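PDB 4M0X: chloromuconate cycloisomerase from Rhodococcus opacus, which belongs to the mandelate racemase and muconate lactonizing enzyme branch of the enolase superfamily and holds a manganese(II) ion in its barrel domain. Local coordinates for residues F23-M28 and N198-E203; D182-I187 and A216-A221; R280-A285 and T316-S321. All blocks are in the same frame, centred on the assembly; numbering follows the deposited sequence.

Contact 1: residues F23-M28 and N198-E203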
ATOM      1  N   PHE A  23     -11.449  33.470 -18.631  1.00 82.59           N
ATOM      2  CA  PHE A  23     -10.943  32.274 -17.953  1.00 76.17           C
ATOM      3  C   PHE A  23     -10.294  32.702 -16.639  1.00 75.95           C
ATOM      4  O   PHE A  23     -10.437  33.851 -16.221  1.00 75.81           O
ATOM      5  CB  PHE A  23      -9.884  31.564 -18.816  1.00 76.57           C
ATOM      6  CG  PHE A  23     -10.393  31.066 -20.145  1.00 73.28           C
ATOM      7  CD1 PHE A  23     -10.971  29.804 -20.259  1.00 70.64           C
ATOM      8  CD2 PHE A  23     -10.270  31.852 -21.293  1.00 73.04           C
ATOM      9  CE1 PHE A  23     -11.435  29.349 -21.488  1.00 69.32           C
ATOM     10  CE2 PHE A  23     -10.733  31.401 -22.521  1.00 68.16           C
ATOM     11  CZ  PHE A  23     -11.318  30.149 -22.619  1.00 65.09           C
ATOM     12  N   ALA A  24      -9.557  31.791 -16.007  1.00 80.22           N
ATOM     13  CA  ALA A  24      -8.822  32.101 -14.771  1.00 79.36           C
ATOM     14  C   ALA A  24      -7.725  33.179 -14.909  1.00 76.87           C
ATOM     15  O   ALA A  24      -7.659  34.086 -14.074  1.00 71.97           O
ATOM     16  CB  ALA A  24      -8.258  30.831 -14.149  1.00 73.21           C
ATOM     17  N   ALA A  25      -6.894  33.099 -15.956  1.00 77.62           N
ATOM     18  CA  ALA A  25      -5.725  34.004 -16.093  1.00 77.33           C
ATOM     19  C   ALA A  25      -5.745  35.063 -17.226  1.00 74.87           C
ATOM     20  O   ALA A  25      -4.791  35.845 -17.356  1.00 67.99           O
ATOM     21  CB  ALA A  25      -4.428  33.202 -16.119  1.00 70.78           C
ATOM     22  N   THR A  26      -6.811  35.061 -18.038  1.00 77.96           N
ATOM     23  CA  THR A  26      -7.144  36.161 -18.987  1.00 82.03           C
ATOM     24  C   THR A  26      -8.665  36.219 -19.267  1.00 81.57           C
ATOM     25  O   THR A  26      -9.411  35.325 -18.848  1.00 81.88           O
ATOM     26  CB  THR A  26      -6.393  36.066 -20.359  1.00 79.35           C
ATOM     27  OG1 THR A  26      -6.463  34.732 -20.883  1.00 70.97           O
ATOM     28  CG2 THR A  26      -4.926  36.519 -20.261  1.00 79.56           C
ATOM     29  N   THR A  27      -9.117  37.280 -19.945  1.00 78.14           N
ATOM     30  CA  THR A  27     -10.387  37.250 -20.702  1.00 80.16           C
ATOM     31  C   THR A  27     -10.068  37.217 -22.216  1.00 86.87           C
ATOM     32  O   THR A  27      -9.184  37.953 -22.677  1.00 92.91           O
ATOM     33  CB  THR A  27     -11.304  38.446 -20.373  1.00 70.37           C
ATOM     34  N   MET A  28     -10.752  36.358 -22.982  1.00 88.96           N
ATOM     35  CA  MET A  28     -10.530  36.256 -24.448  1.00 84.41           C
ATOM     36  C   MET A  28     -11.469  37.175 -25.262  1.00 78.33           C
ATOM     37  O   MET A  28     -12.700  37.040 -25.208  1.00 79.55           O
ATOM     38  CB  MET A  28     -10.589  34.799 -24.940  1.00 75.81           C
ATOM     39  N   ASN A 198     -10.107  25.581 -13.357  1.00 25.88           N
ATOM     40  CA  ASN A 198      -8.849  25.608 -14.073  1.00 28.94           C
ATOM     41  C   ASN A 198      -7.673  25.335 -13.161  1.00 31.03           C
ATOM     42  O   ASN A 198      -6.593  25.895 -13.331  1.00 31.98           O
ATOM     43  CB  ASN A 198      -8.684  26.940 -14.805  1.00 31.30           C
ATOM     44  CG  ASN A 198      -9.622  27.058 -16.005  1.00 34.51           C
ATOM     45  OD1 ASN A 198      -9.430  26.368 -17.001  1.00 38.50           O
ATOM     46  ND2 ASN A 198     -10.642  27.930 -15.916  1.00 34.87           N
ATOM     47  N   GLY A 199      -7.906  24.472 -12.179  1.00 32.15           N
ATOM     48  CA  GLY A 199      -6.872  24.034 -11.254  1.00 33.47           C
ATOM     49  C   GLY A 199      -6.340  25.116 -10.334  1.00 35.36           C
ATOM     50  O   GLY A 199      -5.264  24.970  -9.773  1.00 37.78           O
ATOM     51  N   ARG A 200      -7.104  26.195 -10.165  1.00 36.56           N
ATOM     52  CA  ARG A 200      -6.643  27.391  -9.436  1.00 34.67           C
ATOM     53  C   ARG A 200      -7.080  27.377  -7.970  1.00 31.44           C
ATOM     54  O   ARG A 200      -6.707  28.268  -7.209  1.00 30.05           O
ATOM     55  CB  ARG A 200      -7.144  28.676 -10.114  1.00 34.36           C
ATOM     56  CG  ARG A 200      -6.673  28.883 -11.536  1.00 39.88           C
ATOM     57  CD  ARG A 200      -5.619  29.977 -11.646  1.00 50.09           C
ATOM     58  NE  ARG A 200      -4.285  29.464 -11.997  1.00 60.50           N
ATOM     59  CZ  ARG A 200      -3.539  29.917 -13.007  1.00 61.63           C
ATOM     60  NH1 ARG A 200      -3.981  30.914 -13.770  1.00 69.29           N
ATOM     61  NH2 ARG A 200      -2.344  29.388 -13.244  1.00 56.88           N
ATOM     62  N   TRP A 201      -7.871  26.383  -7.580  1.00 27.36           N
ATOM     63  CA  TRP A 201      -8.347  26.318  -6.218  1.00 26.09           C
ATOM     64  C   TRP A 201      -7.399  25.541  -5.327  1.00 25.38           C
ATOM     65  O   TRP A 201      -6.759  24.595  -5.769  1.00 25.99           O
ATOM     66  CB  TRP A 201      -9.707  25.668  -6.209  1.00 26.72           C
ATOM     67  CG  TRP A 201     -10.796  26.639  -6.438  1.00 27.30           C
ATOM     68  CD1 TRP A 201     -10.674  27.930  -6.881  1.00 26.69           C
ATOM     69  CD2 TRP A 201     -12.194  26.403  -6.269  1.00 26.72           C
ATOM     70  NE1 TRP A 201     -11.912  28.507  -6.981  1.00 25.62           N
ATOM     71  CE2 TRP A 201     -12.862  27.594  -6.610  1.00 25.87           C
ATOM     72  CE3 TRP A 201     -12.950  25.298  -5.853  1.00 26.02           C
ATOM     73  CZ2 TRP A 201     -14.253  27.720  -6.531  1.00 25.66           C
ATOM     74  CZ3 TRP A 201     -14.335  25.429  -5.778  1.00 25.20           C
ATOM     75  CH2 TRP A 201     -14.967  26.628  -6.114  1.00 25.17           C
ATOM     76  N   SER A 202      -7.308  25.919  -4.066  1.00 23.85           N
ATOM     77  CA  SER A 202      -6.494  25.128  -3.160  1.00 24.47           C
ATOM     78  C   SER A 202      -7.274  23.923  -2.700  1.00 27.15           C
ATOM     79  O   SER A 202      -8.541  23.909  -2.702  1.00 28.25           O
ATOM     80  CB  SER A 202      -6.059  25.947  -1.942  1.00 23.69           C
ATOM     81  OG  SER A 202      -7.136  26.186  -1.042  1.00 22.84           O
ATOM     82  N   GLU A 203      -6.539  22.916  -2.261  1.00 27.95           N
ATOM     83  CA  GLU A 203      -7.180  21.790  -1.623  1.00 28.89           C
ATOM     84  C   GLU A 203      -8.214  22.210  -0.553  1.00 28.88           C
ATOM     85  O   GLU A 203      -9.323  21.677  -0.548  1.00 29.99           O
ATOM     86  CB  GLU A 203      -6.142  20.905  -1.013  1.00 30.75           C
ATOM     87  CG  GLU A 203      -6.357  19.476  -1.400  1.00 34.47           C
ATOM     88  CD  GLU A 203      -5.255  18.584  -0.889  1.00 38.47           C
ATOM     89  OE1 GLU A 203      -4.047  18.983  -1.012  1.00 43.00           O
ATOM     90  OE2 GLU A 203      -5.615  17.480  -0.389  1.00 34.47           O
TER

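Contact 2: residues D182-I187 and A216-A221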
ATOM      1  N   ASP A 182     -25.754  31.698  -7.526  1.00 52.74           N
ATOM      2  CA  ASP A 182     -26.773  32.627  -7.993  1.00 55.36           C
ATOM      3  C   ASP A 182     -27.409  32.114  -9.251  1.00 51.16           C
ATOM      4  O   ASP A 182     -28.618  31.980  -9.310  1.00 55.37           O
ATOM      5  CB  ASP A 182     -26.187  34.005  -8.265  1.00 58.55           C
ATOM      6  CG  ASP A 182     -26.335  34.936  -7.099  1.00 66.18           C
ATOM      7  OD1 ASP A 182     -26.353  34.454  -5.937  1.00 66.93           O
ATOM      8  OD2 ASP A 182     -26.434  36.158  -7.350  1.00 67.19           O
ATOM      9  N   VAL A 183     -26.582  31.811 -10.246  1.00 47.31           N
ATOM     10  CA  VAL A 183     -27.064  31.385 -11.556  1.00 43.73           C
ATOM     11  C   VAL A 183     -27.757  30.032 -11.507  1.00 43.45           C
ATOM     12  O   VAL A 183     -28.699  29.793 -12.247  1.00 44.62           O
ATOM     13  CB  VAL A 183     -25.926  31.313 -12.567  1.00 42.39           C
ATOM     14  CG1 VAL A 183     -26.468  30.868 -13.912  1.00 42.30           C
ATOM     15  CG2 VAL A 183     -25.237  32.665 -12.679  1.00 40.33           C
ATOM     16  N   LEU A 184     -27.292  29.167 -10.616  1.00 42.50           N
ATOM     17  CA  LEU A 184     -27.873  27.860 -10.415  1.00 42.88           C
ATOM     18  C   LEU A 184     -29.295  27.929  -9.875  1.00 44.66           C
ATOM     19  O   LEU A 184     -30.019  26.921  -9.865  1.00 47.23           O
ATOM     20  CB  LEU A 184     -27.009  27.059  -9.443  1.00 43.20           C
ATOM     21  CG  LEU A 184     -25.709  26.475  -9.954  1.00 41.57           C
ATOM     22  CD1 LEU A 184     -24.684  26.438  -8.836  1.00 39.72           C
ATOM     23  CD2 LEU A 184     -26.003  25.084 -10.482  1.00 41.88           C
ATOM     24  N   GLU A 185     -29.693  29.103  -9.401  1.00 47.92           N
ATOM     25  CA  GLU A 185     -31.044  29.260  -8.879  1.00 51.65           C
ATOM     26  C   GLU A 185     -32.056  29.176 -10.001  1.00 54.72           C
ATOM     27  O   GLU A 185     -33.082  28.510  -9.849  1.00 49.47           O
ATOM     28  CB  GLU A 185     -31.197  30.558  -8.114  1.00 50.63           C
ATOM     29  CG  GLU A 185     -30.577  30.462  -6.741  1.00 56.09           C
ATOM     30  CD  GLU A 185     -31.099  31.509  -5.786  1.00 61.41           C
ATOM     31  OE1 GLU A 185     -31.214  32.689  -6.208  1.00 63.81           O
ATOM     32  OE2 GLU A 185     -31.374  31.143  -4.613  1.00 60.01           O
ATOM     33  N   CYS A 186     -31.735  29.825 -11.127  1.00 58.30           N
ATOM     34  CA  CYS A 186     -32.559  29.773 -12.348  1.00 61.01           C
ATOM     35  C   CYS A 186     -32.147  28.646 -13.351  1.00 59.77           C
ATOM     36  O   CYS A 186     -32.359  28.778 -14.562  1.00 64.92           O
ATOM     37  CB  CYS A 186     -32.639  31.172 -13.021  1.00 60.93           C
ATOM     38  SG  CYS A 186     -33.210  32.533 -11.954  1.00 60.36           S
ATOM     39  N   ILE A 187     -31.569  27.544 -12.848  1.00 53.11           N
ATOM     40  CA  ILE A 187     -31.268  26.336 -13.671  1.00 44.63           C
ATOM     41  C   ILE A 187     -32.022  25.145 -13.111  1.00 42.12           C
ATOM     42  O   ILE A 187     -31.952  24.891 -11.908  1.00 42.35           O
ATOM     43  CB  ILE A 187     -29.740  25.995 -13.772  1.00 41.10           C
ATOM     44  CG1 ILE A 187     -29.101  26.654 -14.989  1.00 37.39           C
ATOM     45  CG2 ILE A 187     -29.498  24.501 -13.924  1.00 38.64           C
ATOM     46  CD1 ILE A 187     -27.653  27.033 -14.796  1.00 37.18           C
ATOM     47  N   ALA A 216     -26.199  22.488  -4.389  1.00 39.41           N
ATOM     48  CA  ALA A 216     -26.978  23.374  -5.270  1.00 40.64           C
ATOM     49  C   ALA A 216     -27.147  22.895  -6.717  1.00 40.40           C
ATOM     50  O   ALA A 216     -27.714  23.603  -7.540  1.00 43.42           O
ATOM     51  CB  ALA A 216     -26.385  24.774  -5.261  1.00 42.02           C
ATOM     52  N   GLY A 217     -26.639  21.709  -7.040  1.00 41.50           N
ATOM     53  CA  GLY A 217     -26.900  21.101  -8.347  1.00 38.25           C
ATOM     54  C   GLY A 217     -25.713  20.916  -9.271  1.00 36.35           C
ATOM     55  O   GLY A 217     -25.862  20.390 -10.377  1.00 33.09           O
ATOM     56  N   VAL A 218     -24.534  21.354  -8.830  1.00 35.28           N
ATOM     57  CA  VAL A 218     -23.319  21.129  -9.605  1.00 31.21           C
ATOM     58  C   VAL A 218     -23.073  19.647  -9.627  1.00 29.38           C
ATOM     59  O   VAL A 218     -23.166  18.978  -8.601  1.00 29.62           O
ATOM     60  CB  VAL A 218     -22.094  21.862  -9.046  1.00 28.83           C
ATOM     61  CG1 VAL A 218     -20.817  21.302  -9.657  1.00 26.86           C
ATOM     62  CG2 VAL A 218     -22.227  23.335  -9.342  1.00 28.21           C
ATOM     63  N   THR A 219     -22.721  19.161 -10.805  1.00 28.49           N
ATOM     64  CA  THR A 219     -22.803  17.764 -11.109  1.00 27.44           C
ATOM     65  C   THR A 219     -21.456  17.082 -11.348  1.00 29.78           C
ATOM     66  O   THR A 219     -21.320  15.839 -11.190  1.00 28.77           O
ATOM     67  CB  THR A 219     -23.802  17.587 -12.242  1.00 25.78           C
ATOM     68  OG1 THR A 219     -24.807  16.750 -11.729  1.00 25.61           O
ATOM     69  CG2 THR A 219     -23.225  16.926 -13.488  1.00 28.38           C
ATOM     70  N   VAL A 220     -20.473  17.904 -11.710  1.00 28.67           N
ATOM     71  CA  VAL A 220     -19.137  17.431 -11.994  1.00 30.00           C
ATOM     72  C   VAL A 220     -18.180  18.536 -11.604  1.00 29.00           C
ATOM     73  O   VAL A 220     -18.508  19.728 -11.719  1.00 29.40           O
ATOM     74  CB  VAL A 220     -18.957  17.074 -13.503  1.00 32.20           C
ATOM     75  CG1 VAL A 220     -17.494  16.769 -13.825  1.00 31.76           C
ATOM     76  CG2 VAL A 220     -19.831  15.888 -13.919  1.00 30.64           C
ATOM     77  N   ALA A 221     -16.998  18.155 -11.139  1.00 26.62           N
ATOM     78  CA  ALA A 221     -15.999  19.160 -10.866  1.00 25.38           C
ATOM     79  C   ALA A 221     -14.818  18.926 -11.780  1.00 25.01           C
ATOM     80  O   ALA A 221     -14.146  17.901 -11.705  1.00 24.84           O
ATOM     81  CB  ALA A 221     -15.583  19.136  -9.414  1.00 25.20           C
TER

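Contact 3: residues R280-A285 and T316-S321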
ATOM      1  N   ARG A 280      -3.155  10.190 -30.304  1.00 27.81           N
ATOM      2  CA  ARG A 280      -2.928  10.263 -28.851  1.00 28.38           C
ATOM      3  C   ARG A 280      -4.216  10.520 -28.088  1.00 28.76           C
ATOM      4  O   ARG A 280      -4.516   9.803 -27.137  1.00 27.92           O
ATOM      5  CB  ARG A 280      -1.885  11.318 -28.489  1.00 27.71           C
ATOM      6  CG  ARG A 280      -0.503  11.031 -29.032  1.00 28.33           C
ATOM      7  CD  ARG A 280       0.018   9.732 -28.448  1.00 30.88           C
ATOM      8  NE  ARG A 280       1.452   9.580 -28.665  1.00 33.03           N
ATOM      9  CZ  ARG A 280       2.130   8.440 -28.501  1.00 34.23           C
ATOM     10  NH1 ARG A 280       1.513   7.323 -28.100  1.00 32.77           N
ATOM     11  NH2 ARG A 280       3.438   8.415 -28.748  1.00 32.22           N
ATOM     12  N   ALA A 281      -5.002  11.506 -28.537  1.00 28.82           N
ATOM     13  CA  ALA A 281      -6.337  11.724 -27.956  1.00 26.51           C
ATOM     14  C   ALA A 281      -7.167  10.432 -27.897  1.00 27.21           C
ATOM     15  O   ALA A 281      -7.701  10.140 -26.827  1.00 29.55           O
ATOM     16  CB  ALA A 281      -7.091  12.845 -28.652  1.00 24.92           C
ATOM     17  N   ARG A 282      -7.277   9.650 -28.986  1.00 24.49           N
ATOM     18  CA  ARG A 282      -8.003   8.380 -28.877  1.00 25.72           C
ATOM     19  C   ARG A 282      -7.368   7.444 -27.867  1.00 27.18           C
ATOM     20  O   ARG A 282      -8.086   6.756 -27.134  1.00 29.86           O
ATOM     21  CB  ARG A 282      -8.207   7.631 -30.204  1.00 25.33           C
ATOM     22  CG  ARG A 282      -9.665   7.522 -30.630  1.00 25.79           C
ATOM     23  CD  ARG A 282     -10.359   6.166 -30.521  1.00 24.60           C
ATOM     24  NE  ARG A 282     -10.663   5.700 -29.161  1.00 25.76           N
ATOM     25  CZ  ARG A 282     -11.437   4.633 -28.920  1.00 26.56           C
ATOM     26  NH1 ARG A 282     -11.980   3.967 -29.933  1.00 24.31           N
ATOM     27  NH2 ARG A 282     -11.694   4.230 -27.682  1.00 28.89           N
ATOM     28  N   GLU A 283      -6.040   7.414 -27.822  1.00 26.32           N
ATOM     29  CA  GLU A 283      -5.369   6.486 -26.939  1.00 25.45           C
ATOM     30  C   GLU A 283      -5.757   6.810 -25.506  1.00 23.70           C
ATOM     31  O   GLU A 283      -6.092   5.911 -24.753  1.00 24.51           O
ATOM     32  CB  GLU A 283      -3.845   6.473 -27.153  1.00 27.54           C
ATOM     33  CG  GLU A 283      -3.408   5.693 -28.401  1.00 31.11           C
ATOM     34  CD  GLU A 283      -1.893   5.764 -28.690  1.00 34.92           C
ATOM     35  OE1 GLU A 283      -1.375   5.001 -29.573  1.00 31.59           O
ATOM     36  OE2 GLU A 283      -1.208   6.583 -28.016  1.00 36.60           O
ATOM     37  N   ILE A 284      -5.750   8.091 -25.141  1.00 22.05           N
ATOM     38  CA  ILE A 284      -6.208   8.531 -23.812  1.00 20.08           C
ATOM     39  C   ILE A 284      -7.636   8.067 -23.535  1.00 20.40           C
ATOM     40  O   ILE A 284      -7.958   7.602 -22.441  1.00 20.66           O
ATOM     41  CB  ILE A 284      -6.066  10.055 -23.607  1.00 18.45           C
ATOM     42  CG1 ILE A 284      -4.594  10.459 -23.634  1.00 17.97           C
ATOM     43  CG2 ILE A 284      -6.670  10.519 -22.295  1.00 16.88           C
ATOM     44  CD1 ILE A 284      -4.387  11.952 -23.775  1.00 17.80           C
ATOM     45  N   ALA A 285      -8.476   8.128 -24.544  1.00 20.53           N
ATOM     46  CA  ALA A 285      -9.836   7.709 -24.357  1.00 22.40           C
ATOM     47  C   ALA A 285      -9.873   6.185 -24.232  1.00 23.31           C
ATOM     48  O   ALA A 285     -10.680   5.635 -23.467  1.00 27.44           O
ATOM     49  CB  ALA A 285     -10.717   8.207 -25.501  1.00 22.32           C
ATOM     50  N   THR A 316     -16.484   9.000 -33.015  1.00 25.01           N
ATOM     51  CA  THR A 316     -15.985   7.638 -33.090  1.00 25.07           C
ATOM     52  C   THR A 316     -15.918   7.019 -31.708  1.00 25.39           C
ATOM     53  O   THR A 316     -15.875   5.826 -31.571  1.00 26.29           O
ATOM     54  CB  THR A 316     -14.595   7.473 -33.787  1.00 24.48           C
ATOM     55  OG1 THR A 316     -13.536   7.878 -32.919  1.00 24.06           O
ATOM     56  CG2 THR A 316     -14.498   8.229 -35.107  1.00 24.92           C
ATOM     57  N   MET A 317     -15.896   7.848 -30.677  1.00 28.42           N
ATOM     58  CA  MET A 317     -15.581   7.397 -29.322  1.00 27.06           C
ATOM     59  C   MET A 317     -16.706   6.601 -28.673  1.00 27.19           C
ATOM     60  O   MET A 317     -17.885   6.913 -28.879  1.00 27.12           O
ATOM     61  CB  MET A 317     -15.252   8.602 -28.472  1.00 25.87           C
ATOM     62  CG  MET A 317     -13.791   8.968 -28.517  1.00 25.04           C
ATOM     63  SD  MET A 317     -13.513  10.571 -27.738  1.00 25.86           S
ATOM     64  CE  MET A 317     -13.913  10.308 -26.021  1.00 22.70           C
ATOM     65  N   PRO A 318     -16.343   5.564 -27.889  1.00 27.40           N
ATOM     66  CA  PRO A 318     -17.379   4.708 -27.327  1.00 25.70           C
ATOM     67  C   PRO A 318     -18.117   5.387 -26.188  1.00 26.64           C
ATOM     68  O   PRO A 318     -19.204   4.934 -25.813  1.00 27.46           O
ATOM     69  CB  PRO A 318     -16.595   3.499 -26.811  1.00 24.37           C
ATOM     70  CG  PRO A 318     -15.240   4.036 -26.482  1.00 25.64           C
ATOM     71  CD  PRO A 318     -14.982   5.111 -27.512  1.00 27.21           C
ATOM     72  N   ASP A 319     -17.546   6.463 -25.645  1.00 26.48           N
ATOM     73  CA  ASP A 319     -18.093   7.069 -24.434  1.00 27.41           C
ATOM     74  C   ASP A 319     -17.919   8.573 -24.417  1.00 27.27           C
ATOM     75  O   ASP A 319     -16.814   9.078 -24.546  1.00 25.64           O
ATOM     76  CB  ASP A 319     -17.451   6.447 -23.179  1.00 28.79           C
ATOM     77  CG  ASP A 319     -18.021   7.010 -21.876  1.00 31.49           C
ATOM     78  OD1 ASP A 319     -17.605   8.096 -21.425  1.00 33.04           O
ATOM     79  OD2 ASP A 319     -18.903   6.362 -21.279  1.00 34.62           O
ATOM     80  N   LEU A 320     -19.032   9.279 -24.254  1.00 28.38           N
ATOM     81  CA  LEU A 320     -19.004  10.694 -23.934  1.00 28.26           C
ATOM     82  C   LEU A 320     -20.105  10.904 -22.935  1.00 27.89           C
ATOM     83  O   LEU A 320     -21.019  11.681 -23.188  1.00 25.05           O
ATOM     84  CB  LEU A 320     -19.351  11.533 -25.148  1.00 28.25           C
ATOM     85  CG  LEU A 320     -18.605  11.577 -26.458  1.00 28.58           C
ATOM     86  CD1 LEU A 320     -19.415  12.603 -27.199  1.00 29.39           C
ATOM     87  CD2 LEU A 320     -17.155  12.043 -26.350  1.00 29.11           C
ATOM     88  N   SER A 321     -20.036  10.191 -21.815  1.00 29.22           N
ATOM     89  CA  SER A 321     -21.153  10.188 -20.866  1.00 28.81           C
ATOM     90  C   SER A 321     -21.219  11.498 -20.110  1.00 28.03           C
ATOM     91  O   SER A 321     -22.287  11.887 -19.665  1.00 28.04           O
ATOM     92  CB  SER A 321     -21.054   9.045 -19.858  1.00 28.88           C
ATOM     93  OG  SER A 321     -19.978   8.186 -20.133  1.00 29.88           O
TER
HETATM   94  O   HOH W   1     -13.231   4.534 -32.253  1.00 40.27           O

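Contact 1: residues F23-M28 and N198-E203
Ala24 is the first residue of the 23-28 segment to press its side chain onto the 198-203 loop, and its methyl serves two partners there. Ala24 CB lies 3.6 Å from Arg200 CG and nearly as close to Arg200 CD, so it rests alongside the aliphatic part of the arginine; Asn198 CB meets the same Ala24 methyl at 4.0 Å. Arg200 CG stands beside the backbone N (chi1 -61°), and bends at chi2 and chi3 bring the guanidinium to Ala25, whose CB faces its edge near the plane, 3.3 Å from Arg200 NH1. No hydrogen bond crosses the contact. Gly95 of the second subunit packs on both Ala25 and Arg200. Further on, Thr26 O accepts a backbone bond from Phe23 N (2.8 Å), which closes the turn, and Met28 bonds to His21 through the backbone, pairing strands 20-22 and 27-40, which the turn connects. On the opposing loop, Asn198 N bonds to OD1 of the metal ligand Asp196, and Asn198 ND2 makes a weak bond to Met168 O. The arrangement is a hairpin turn of the N-terminal capping domain set over the loop that follows a metal-bearing barrel strand, consistent with the way this domain covers the barrel mouth in enolase superfamily members.

Contact 2: residues D182-I187 and A216-A221
Leu184 supplies everything that the 182-187 segment brings to this contact, dividing its two methyls among three residues of the 216-221 segment. Leu184 CD1 takes the apolar partners, Val218 CG2 at 4.0 Å and Ala216 CB at 4.3 Å. Leu184 CD2 lies instead against backbone, 3.7 Å from Ala216 O and also close to the carbonyl carbon of Gly217. The leucine and valine side chains cross at about a right angle, so they touch through one pair of methyls and do not run along each other. Leu184 already points at the other segment from its CB, and with CG beside the backbone N (chi1 -76°) both methyls end there. Val218 has CG2 anti to its own carbonyl carbon, which turns that methyl toward the leucine. Gly217 explains the course of the opposing chain: its positive phi of 115° ends helix 203-215 in a Schellman motif and directs the backbone into strand 220-222. The leucine's own turn is held by Glu185 N to Asp182 O at 3.1 Å, followed by two weak backbone bonds. Strand 192-196 borders the pair, Val193 touching Leu184 and Val195 touching Val218, while Leu213 of helix 203-215 also packs on Val218. The contact thus lies between strand 192-196 and helix 203-215 in the barrel wall, joining the region after helix 173-183 to the link between helix 203-215 and strand 220-222.

Contact 3: residues R280-A285 and T316-S321
Arg282 reaches from helix 278-291 and sets its guanidinium against Pro318 of the 316-321 segment. Leaving CB, the chain bends at chi2 and again at chi3 (72°). Arg282 CD passes 4.3 Å from Thr316 OG1, an oxygen already bonded to Leu313 O. At the head, Pro318 CD lies over one face of the guanidinium, 3.8 Å from Arg282 CZ and 3.4 Å from Arg282 NH2. Arg282 and Pro318 approach from opposite directions, and the contact is aliphatic carbon laid on a flat cation. Arg282 NH1 makes a weak bond to a water at 2.7 Å, and this water in turn donates to Thr316 O at 3.0 Å. Arg282 NH2 has only long, weak ion pairs, with Glu289 of its own chain and Glu283 of the fourth subunit. Arg131 NE bonds to Thr316 O as well and Arg132 NH1 to Met317 O, so basic side chains gather where helix 304-316 ends. Almost one turn along the helix from Arg282, Ala285 CB meets Met317 CE at 3.9 Å in the apolar part of the interface, lined by Ile270 and Cys295 of the barrel strands. No direct hydrogen bond spans the two segments, and the one polar link is a water held weakly by Arg282 NH1; the join therefore probably depends on close fit, with a proline carbon on one guanidinium face, more than on directional bonds.

How the contacts relate
Contacts 1 and 2 cross along the chain without touching, since their segments alternate, and helix 203-215 runs directly from the 198-203 loop to the 216-221 segment. Their centres lie 19 Å apart and their nearest atoms about 7 Å. Contact 1 follows strand 192-196, which carries Asp196, and contact 2 runs into strand 220-222, which carries Glu222; Asp247 completes the manganese site. Contact 1 is close to the ion, with the Asn198 side chain about 4 Å away, whereas the Val218 side chain of contact 2 is about 13 Å off. Contact 3 comes later in the barrel, its centre 26 Å from that of contact 1 and 27 Å from that of contact 2.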